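Long-range contacts in phosphodiesterase (Salpingoeca rosetta, PDB 7D7P), which belongs to the cyclic nucleotide phosphodiesterase family and carries an all-helical metal-binding domain of the HD type, modelled here with zinc and magnesium ions: residues A48-T53 and C70-Q75; D55-D60 and A112-H117; E64-V69 and N108-V113. One frame throughout, in Å; residues are numbered along the deposited sequence.

Contact 1 of 3, residues A48-T53 and C70-Q75; sequences ASSLFT and CVRVFQ
Arg72 reaches from helix 63-76 to the turn at Ser49-Phe52 and presents its guanidinium edge to two serine hydroxyls. Its NH2 donates to Ser50 OG at 3.2 Å, with an N-H...O angle of 158°, and the oxygen lies almost in the guanidinium plane. NH1 adds a weak bond to the same oxygen, which therefore sits in the fork between the two terminal nitrogens. Ser50 OG can meet the fork because its first torsion (chi1 61°) sets it between the backbone N and the carbonyl carbon. Ser49 OG also lies near the plane, 3.0 Å from Arg72 NH2. One face of the guanidinium is met near its rim by Leu51 CB, 3.6 Å from NH2, so the group is flanked by carbon above and oxygen at its edge.

The loop that receives Arg72 is a type I beta turn, closed by the bond from Phe52 N to Ser49 O. An ST turn overlaps it: Ser49 OG accepts from Leu51 N at 2.9 Å. The same hydroxyl is hydrogen-bonded to Glu76 OE2, while Glu76 OE1 forms a salt bridge with Arg72 NH2; one carboxylate thus ties the arginine to the turn and probably steadies its charge.

Farther in, Leu51 points toward the helix with CG anti to its backbone N (chi1 -175°). Its CD2 meets Val73 CG2 at 3.8 Å, the two side chains crossing at about a right angle. Beyond them, helix 109-126 touches Leu51 through Tyr120, and helix 133-145 touches Val73 through Leu140.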
loop_
_atom_site.group_PDB
_atom_site.type_symbol
_atom_site.label_atom_id
_atom_site.label_comp_id
_atom_site.label_asym_id
_atom_site.label_seq_id
_atom_site.Cartn_x
_atom_site.Cartn_y
_atom_site.Cartn_z
ATOM N N ALA A 48 33.948 8.714 0.887
ATOM C CA ALA A 48 34.971 7.826 1.423
ATOM C C ALA A 48 35.262 8.074 2.897
ATOM O O ALA A 48 35.959 7.266 3.518
ATOM C CB ALA A 48 36.264 7.966 0.615
ATOM N N SER A 49 34.748 9.160 3.467
ATOM C CA SER A 49 34.999 9.482 4.864
ATOM C C SER A 49 34.181 8.587 5.785
ATOM O O SER A 49 33.083 8.140 5.441
ATOM C CB SER A 49 34.667 10.950 5.138
ATOM O OG SER A 49 34.403 11.172 6.513
ATOM N N SER A 50 34.728 8.334 6.979
ATOM C CA SER A 50 34.002 7.563 7.983
ATOM C C SER A 50 32.725 8.264 8.432
ATOM O O SER A 50 31.859 7.626 9.038
ATOM C CB SER A 50 34.900 7.292 9.192
ATOM O OG SER A 50 35.312 8.503 9.805
ATOM N N LEU A 51 32.599 9.564 8.155
ATOM C CA LEU A 51 31.367 10.289 8.434
ATOM C C LEU A 51 30.225 9.862 7.519
ATOM O O LEU A 51 29.057 10.014 7.893
ATOM C CB LEU A 51 31.613 11.795 8.295
ATOM C CG LEU A 51 30.486 12.764 8.664
ATOM C CD1 LEU A 51 30.244 12.760 10.164
ATOM C CD2 LEU A 51 30.808 14.170 8.172
ATOM N N PHE A 52 30.531 9.328 6.338
ATOM C CA PHE A 52 29.507 8.977 5.354
ATOM C C PHE A 52 28.986 7.577 5.653
ATOM O O PHE A 52 29.551 6.571 5.222
ATOM C CB PHE A 52 30.067 9.073 3.940
ATOM C CG PHE A 52 29.014 9.257 2.882
ATOM C CD1 PHE A 52 28.424 8.162 2.273
ATOM C CD2 PHE A 52 28.610 10.525 2.503
ATOM C CE1 PHE A 52 27.451 8.329 1.303
ATOM C CE2 PHE A 52 27.639 10.699 1.534
ATOM C CZ PHE A 52 27.059 9.600 0.933
ATOM N N THR A 53 27.886 7.509 6.402
ATOM C CA THR A 53 27.250 6.231 6.709
ATOM C C THR A 53 25.758 6.457 6.902
ATOM O O THR A 53 25.351 7.279 7.728
ATOM C CB THR A 53 27.868 5.579 7.953
ATOM O OG1 THR A 53 27.020 4.520 8.418
ATOM C CG2 THR A 53 28.068 6.598 9.070
ATOM N N CYS A 70 28.661 17.426 14.140
ATOM C CA CYS A 70 28.232 18.682 13.535
ATOM C C CYS A 70 29.419 19.457 12.978
ATOM O O CYS A 70 29.357 19.988 11.863
ATOM C CB CYS A 70 27.473 19.525 14.561
ATOM S SG CYS A 70 25.947 18.766 15.174
ATOM N N VAL A 71 30.513 19.524 13.737
ATOM C CA VAL A 71 31.702 20.232 13.272
ATOM C C VAL A 71 32.305 19.529 12.064
ATOM O O VAL A 71 32.758 20.177 11.112
ATOM C CB VAL A 71 32.721 20.366 14.420
ATOM C CG1 VAL A 71 34.028 20.956 13.907
ATOM C CG2 VAL A 71 32.145 21.213 15.544
ATOM N N ARG A 72 32.322 18.192 12.076
ATOM C CA ARG A 72 32.900 17.448 10.962
ATOM C C ARG A 72 32.106 17.657 9.679
ATOM O O ARG A 72 32.689 17.713 8.590
ATOM C CB ARG A 72 32.978 15.960 11.301
ATOM C CG ARG A 72 34.224 15.562 12.065
ATOM C CD ARG A 72 34.362 14.048 12.144
ATOM N NE ARG A 72 34.647 13.439 10.845
ATOM C CZ ARG A 72 34.757 12.129 10.643
ATOM N NH1 ARG A 72 34.598 11.282 11.651
ATOM N NH2 ARG A 72 35.020 11.661 9.430
ATOM N N VAL A 73 30.778 17.757 9.780
ATOM C CA VAL A 73 29.966 18.023 8.595
ATOM C C VAL A 73 30.358 19.361 7.980
ATOM O O VAL A 73 30.582 19.465 6.768
ATOM C CB VAL A 73 28.467 17.981 8.944
ATOM C CG1 VAL A 73 27.642 18.531 7.785
ATOM C CG2 VAL A 73 28.034 16.563 9.282
ATOM N N PHE A 74 30.453 20.403 8.813
ATOM C CA PHE A 74 30.870 21.715 8.328
ATOM C C PHE A 74 32.291 21.679 7.774
ATOM O O PHE A 74 32.580 22.296 6.742
ATOM C CB PHE A 74 30.773 22.747 9.455
ATOM C CG PHE A 74 29.391 23.298 9.667
ATOM C CD1 PHE A 74 28.410 22.530 10.272
ATOM C CD2 PHE A 74 29.081 24.590 9.276
ATOM C CE1 PHE A 74 27.141 23.037 10.477
ATOM C CE2 PHE A 74 27.816 25.103 9.475
ATOM C CZ PHE A 74 26.843 24.326 10.077
ATOM N N GLN A 75 33.195 20.967 8.452
ATOM C CA GLN A 75 34.591 20.948 8.028
ATOM C C GLN A 75 34.764 20.186 6.717
ATOM O O GLN A 75 35.405 20.679 5.783
ATOM C CB GLN A 75 35.465 20.336 9.123
#

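Contact 2 of 3, residues D55-D60 and A112-H117; sequences DFDALD and AVMVLH
Phe56 and His117 stack face to face, their centroids 4.2 Å apart and their planes inclined at 29°. Phe56 CG lies over the centre of the imidazole, and the tilt brings Phe56 CB down to 3.4 Å from His117 CE1. Both residues carry CG anti to the backbone N (chi1 171° for Phe56), which sends the two rings toward each other from loop and helix. A bond from His117 NE2 to Leu51 O helps fix the imidazole's rotation.

Sulfur makes the second kind of contact. Met114, bent at both chi2 and chi3, brings SD obliquely to the Phe56 ring in a Met-aromatic contact, 4.7 Å from the centroid. The same sulfur accepts a weak hydrogen bond from Ala58 N at 3.4 Å.

Apolar touches complete the interface: Val113 CG1 stands at the phenyl edge, 4.1 Å from Phe56 CZ, and Ala58 CB packs on Met114 CG at 3.8 Å.

Among the polar groups, Asp57 OD1 accepts from Leu59 N at 3.3 Å, closing an Asx turn that leads into the short 3-10 segment 58-60. That oxygen also bonds to Trp274 NE1 of helix 268-291, while Phe56 O is taken by Lys266 NZ. The contact lays an irregular N-terminal segment along helix 109-126, the helix that supplies a zinc-binding histidine in this all-helical phosphodiesterase fold.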
loop_
_atom_site.group_PDB
_atom_site.type_symbol
_atom_site.label_atom_id
_atom_site.label_comp_id
_atom_site.label_asym_id
_atom_site.label_seq_id
_atom_site.Cartn_x
_atom_site.Cartn_y
_atom_site.Cartn_z
ATOM N N ASP A 55 23.752 4.425 8.210
ATOM C CA ASP A 55 23.336 3.780 9.447
ATOM C C ASP A 55 23.493 4.682 10.665
ATOM O O ASP A 55 23.285 4.217 11.792
ATOM C CB ASP A 55 24.130 2.489 9.661
ATOM C CG ASP A 55 23.730 1.387 8.696
ATOM O OD1 ASP A 55 22.836 1.619 7.852
ATOM O OD2 ASP A 55 24.314 0.286 8.784
ATOM N N PHE A 56 23.848 5.950 10.466
ATOM C CA PHE A 56 24.088 6.853 11.586
ATOM C C PHE A 56 22.828 7.030 12.426
ATOM O O PHE A 56 21.732 7.239 11.896
ATOM C CB PHE A 56 24.577 8.209 11.071
ATOM C CG PHE A 56 24.646 9.273 12.130
ATOM C CD1 PHE A 56 25.722 9.336 13.000
ATOM C CD2 PHE A 56 23.632 10.210 12.258
ATOM C CE1 PHE A 56 25.788 10.314 13.976
ATOM C CE2 PHE A 56 23.691 11.189 13.233
ATOM C CZ PHE A 56 24.771 11.240 14.094
ATOM N N ASP A 57 22.994 6.950 13.745
ATOM C CA ASP A 57 21.902 7.137 14.692
ATOM C C ASP A 57 22.426 7.937 15.874
ATOM O O ASP A 57 23.345 7.491 16.569
ATOM C CB ASP A 57 21.331 5.792 15.155
ATOM C CG ASP A 57 19.996 5.937 15.859
ATOM O OD1 ASP A 57 19.574 7.085 16.106
ATOM O OD2 ASP A 57 19.364 4.904 16.157
ATOM N N ALA A 58 21.834 9.111 16.105
ATOM C CA ALA A 58 22.286 9.989 17.179
ATOM C C ALA A 58 22.006 9.425 18.566
ATOM O O ALA A 58 22.607 9.890 19.540
ATOM C CB ALA A 58 21.628 11.364 17.043
ATOM N N LEU A 59 21.104 8.446 18.683
ATOM C CA LEU A 59 20.813 7.873 19.995
ATOM C C LEU A 59 22.012 7.126 20.564
ATOM O O LEU A 59 22.142 7.007 21.787
ATOM C CB LEU A 59 19.602 6.943 19.906
ATOM C CG LEU A 59 18.251 7.598 19.613
ATOM C CD1 LEU A 59 17.148 6.548 19.497
ATOM C CD2 LEU A 59 17.903 8.633 20.680
ATOM N N ASP A 60 22.898 6.632 19.703
ATOM C CA ASP A 60 24.067 5.873 20.124
ATOM C C ASP A 60 25.298 6.743 20.356
ATOM O O ASP A 60 26.366 6.205 20.664
ATOM C CB ASP A 60 24.388 4.793 19.083
ATOM C CG ASP A 60 23.196 3.900 18.784
ATOM O OD1 ASP A 60 22.483 3.520 19.738
ATOM O OD2 ASP A 60 22.969 3.579 17.598
ATOM N N ALA A 112 17.636 16.857 15.673
ATOM C CA ALA A 112 18.236 17.894 14.840
ATOM C C ALA A 112 19.531 17.411 14.198
ATOM O O ALA A 112 19.770 17.655 13.009
ATOM C CB ALA A 112 18.488 19.154 15.669
ATOM N N VAL A 113 20.381 16.725 14.967
ATOM C CA VAL A 113 21.634 16.217 14.414
ATOM C C VAL A 113 21.359 15.144 13.367
ATOM O O VAL A 113 22.055 15.059 12.347
ATOM C CB VAL A 113 22.543 15.693 15.541
ATOM C CG1 VAL A 113 23.850 15.149 14.972
ATOM C CG2 VAL A 113 22.814 16.795 16.553
ATOM N N MET A 114 20.339 14.313 13.603
ATOM C CA MET A 114 19.945 13.309 12.616
ATOM C C MET A 114 19.547 13.955 11.294
ATOM O O MET A 114 19.892 13.452 10.219
ATOM C CB MET A 114 18.789 12.466 13.161
ATOM C CG MET A 114 19.201 11.424 14.184
ATOM S SD MET A 114 20.001 10.009 13.413
ATOM C CE MET A 114 18.589 8.973 13.022
ATOM N N VAL A 115 18.811 15.065 11.351
ATOM C CA VAL A 115 18.384 15.725 10.123
ATOM C C VAL A 115 19.561 16.436 9.464
ATOM O O VAL A 115 19.668 16.477 8.232
ATOM C CB VAL A 115 17.215 16.684 10.416
ATOM C CG1 VAL A 115 16.841 17.489 9.175
ATOM C CG2 VAL A 115 16.019 15.896 10.914
ATOM N N LEU A 116 20.468 16.994 10.269
ATOM C CA LEU A 116 21.674 17.595 9.711
ATOM C C LEU A 116 22.521 16.550 8.994
ATOM O O LEU A 116 22.959 16.762 7.857
ATOM C CB LEU A 116 22.488 18.280 10.811
ATOM C CG LEU A 116 23.914 18.654 10.386
ATOM C CD1 LEU A 116 23.892 19.744 9.324
ATOM C CD2 LEU A 116 24.762 19.080 11.575
ATOM N N HIS A 117 22.756 15.408 9.645
ATOM C CA HIS A 117 23.602 14.379 9.048
ATOM C C HIS A 117 22.952 13.771 7.810
ATOM O O HIS A 117 23.631 13.509 6.811
ATOM C CB HIS A 117 23.917 13.295 10.077
ATOM C CG HIS A 117 24.878 12.260 9.584
ATOM N ND1 HIS A 117 24.470 11.110 8.942
ATOM C CD2 HIS A 117 26.230 12.203 9.634
ATOM C CE1 HIS A 117 25.529 10.389 8.619
ATOM N NE2 HIS A 117 26.610 11.031 9.027
#

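Contact 3 of 3, residues E64-V69 and N108-V113; sequences EDLTAV and NWRHAV. With ZN (zinc ion), chain G.
Leu66 drives its CD1 methyl over the centre of the Arg110 guanidinium, 3.6 Å from CZ. The same methyl touches Arg110 CG and comes obliquely to the Trp109 indole, 3.7 Å from NE1. Its other branch, CD2, meets Val113 CG1 at 4.0 Å, and Val69 CG1 reaches that methyl more loosely. With CG beside its backbone N (chi1 -62°), Leu66 projects its fork between these side chains.

One shell out, Arg110 runs extended from CG to NE. Val113 CG2 lies over one face of the indole. Over 64-69 and 109-113 the helix axes run 29° apart in direction and approach to 11.0 Å. Asn108 is the N-cap of the second: its OD1 accepts from His111 N at 3.0 Å, nearly along the C=O axis.

His111 points to the zinc ion, which NE2 binds at 2.2 Å together with His146, Asp147, Asp260 and two waters. His111 ND1 is engaged by His262 NE2, a second-shell bond that helps set the ring. No hydrogen bond joins the two segments: Leu66 meets the flat face of the guanidinium by van der Waals contact, while Arg110 NH2 bonds to Lys61 O, just ahead of helix 63-76, and NE more weakly to Ala58 O.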
loop_
_atom_site.group_PDB
_atom_site.type_symbol
_atom_site.label_atom_id
_atom_site.label_comp_id
_atom_site.label_asym_id
_atom_site.label_seq_id
_atom_site.Cartn_x
_atom_site.Cartn_y
_atom_site.Cartn_z
ATOM N N GLU A 64 29.429 14.862 23.461
ATOM C CA GLU A 64 30.626 15.333 22.770
ATOM C C GLU A 64 30.748 14.720 21.382
ATOM O O GLU A 64 31.268 15.366 20.467
ATOM C CB GLU A 64 31.870 15.021 23.603
ATOM N N ASP A 65 30.279 13.480 21.209
ATOM C CA ASP A 65 30.267 12.865 19.885
ATOM C C ASP A 65 29.390 13.649 18.918
ATOM O O ASP A 65 29.759 13.849 17.755
ATOM C CB ASP A 65 29.781 11.418 19.980
ATOM C CG ASP A 65 30.855 10.470 20.469
ATOM O OD1 ASP A 65 32.048 10.829 20.398
ATOM O OD2 ASP A 65 30.502 9.357 20.916
ATOM N N LEU A 66 28.215 14.092 19.377
ATOM C CA LEU A 66 27.316 14.841 18.504
ATOM C C LEU A 66 27.927 16.174 18.095
ATOM O O LEU A 66 27.797 16.591 16.938
ATOM C CB LEU A 66 25.970 15.055 19.195
ATOM C CG LEU A 66 25.190 13.781 19.538
ATOM C CD1 LEU A 66 24.049 14.087 20.498
ATOM C CD2 LEU A 66 24.675 13.108 18.278
ATOM N N THR A 67 28.599 16.855 19.029
ATOM C CA THR A 67 29.308 18.084 18.685
ATOM C C THR A 67 30.331 17.826 17.588
ATOM O O THR A 67 30.424 18.585 16.616
ATOM C CB THR A 67 29.992 18.665 19.924
ATOM O OG1 THR A 67 29.023 18.874 20.958
ATOM C CG2 THR A 67 30.660 19.990 19.591
ATOM N N ALA A 68 31.099 16.741 17.722
ATOM C CA ALA A 68 32.116 16.420 16.727
ATOM C C ALA A 68 31.491 16.119 15.371
ATOM O O ALA A 68 32.061 16.460 14.327
ATOM C CB ALA A 68 32.959 15.238 17.205
ATOM N N VAL A 69 30.316 15.483 15.365
ATOM C CA VAL A 69 29.639 15.189 14.104
ATOM C C VAL A 69 29.241 16.477 13.398
ATOM O O VAL A 69 29.453 16.630 12.187
ATOM C CB VAL A 69 28.418 14.281 14.348
ATOM C CG1 VAL A 69 27.583 14.172 13.083
ATOM C CG2 VAL A 69 28.862 12.905 14.814
ATOM N N ASN A 108 14.023 16.536 19.702
ATOM C CA ASN A 108 15.085 16.961 20.604
ATOM C C ASN A 108 16.360 17.279 19.830
ATOM O O ASN A 108 16.366 17.271 18.594
ATOM C CB ASN A 108 15.351 15.880 21.659
ATOM C CG ASN A 108 15.527 14.494 21.052
ATOM O OD1 ASN A 108 16.245 14.321 20.067
ATOM N ND2 ASN A 108 14.868 13.498 21.640
ATOM N N TRP A 109 17.449 17.549 20.555
ATOM C CA TRP A 109 18.709 17.909 19.908
ATOM C C TRP A 109 19.249 16.775 19.050
ATOM O O TRP A 109 19.898 17.025 18.028
ATOM C CB TRP A 109 19.733 18.317 20.966
ATOM C CG TRP A 109 21.175 18.303 20.515
ATOM C CD1 TRP A 109 22.153 17.443 20.928
ATOM C CD2 TRP A 109 21.806 19.217 19.607
ATOM N NE1 TRP A 109 23.346 17.754 20.326
ATOM C CE2 TRP A 109 23.161 18.840 19.511
ATOM C CE3 TRP A 109 21.357 20.314 18.867
ATOM C CZ2 TRP A 109 24.068 19.515 18.697
ATOM C CZ3 TRP A 109 22.261 20.984 18.058
ATOM C CH2 TRP A 109 23.601 20.583 17.981
ATOM N N ARG A 110 18.998 15.525 19.443
ATOM C CA ARG A 110 19.491 14.406 18.649
ATOM C C ARG A 110 18.713 14.255 17.347
ATOM O O ARG A 110 19.280 13.823 16.338
ATOM C CB ARG A 110 19.447 13.123 19.474
ATOM C CG ARG A 110 20.642 12.995 20.405
ATOM C CD ARG A 110 20.515 11.833 21.374
ATOM N NE ARG A 110 21.789 11.557 22.035
ATOM C CZ ARG A 110 22.278 12.264 23.049
ATOM N NH1 ARG A 110 21.600 13.298 23.533
ATOM N NH2 ARG A 110 23.446 11.938 23.584
ATOM N N HIS A 111 17.427 14.616 17.341
ATOM C CA HIS A 111 16.678 14.648 16.088
ATOM C C HIS A 111 17.248 15.697 15.138
ATOM O O HIS A 111 17.338 15.466 13.926
ATOM C CB HIS A 111 15.200 14.924 16.362
ATOM C CG HIS A 111 14.393 15.187 15.129
ATOM N ND1 HIS A 111 14.299 14.283 14.093
ATOM C CD2 HIS A 111 13.640 16.252 14.764
ATOM C CE1 HIS A 111 13.525 14.778 13.144
ATOM N NE2 HIS A 111 13.112 15.973 13.526
ATOM N N ALA A 112 17.636 16.857 15.673
ATOM C CA ALA A 112 18.236 17.894 14.840
ATOM C C ALA A 112 19.531 17.411 14.198
ATOM O O ALA A 112 19.770 17.655 13.009
ATOM C CB ALA A 112 18.488 19.154 15.669
ATOM N N VAL A 113 20.381 16.725 14.967
ATOM C CA VAL A 113 21.634 16.217 14.414
ATOM C C VAL A 113 21.359 15.144 13.367
ATOM O O VAL A 113 22.055 15.059 12.347
ATOM C CB VAL A 113 22.543 15.693 15.541
ATOM C CG1 VAL A 113 23.850 15.149 14.972
ATOM C CG2 VAL A 113 22.814 16.795 16.553
HETATM ZN ZN ZN G . 11.852 17.518 12.477
HETATM O O HOH W 1 10.112 18.976 11.450
HETATM O O HOH W 2 9.972 16.159 12.996
#

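In the fold
From the N terminus, the loop after helix 43-47 first meets helix 63-76 in contact 1, closing a short loop of 16 residues. The chain then reaches contact 2 at 55-60, whose partner on helix 109-126 comes 51 residues later, so the two contacts cross. Contact 3 begins at 64-69, inside the span of contact 1, and ends at 108-113; it crosses contact 1 too and finishes on the same helix as contact 2, sharing Ala112 and Val113. Together they tie the N-terminal loop and helices 63-76 and 109-126 into one cluster. Cys70 SG packs on Val113 CG2, and Ala58 CB on Leu66 CD2, joining the three contacts.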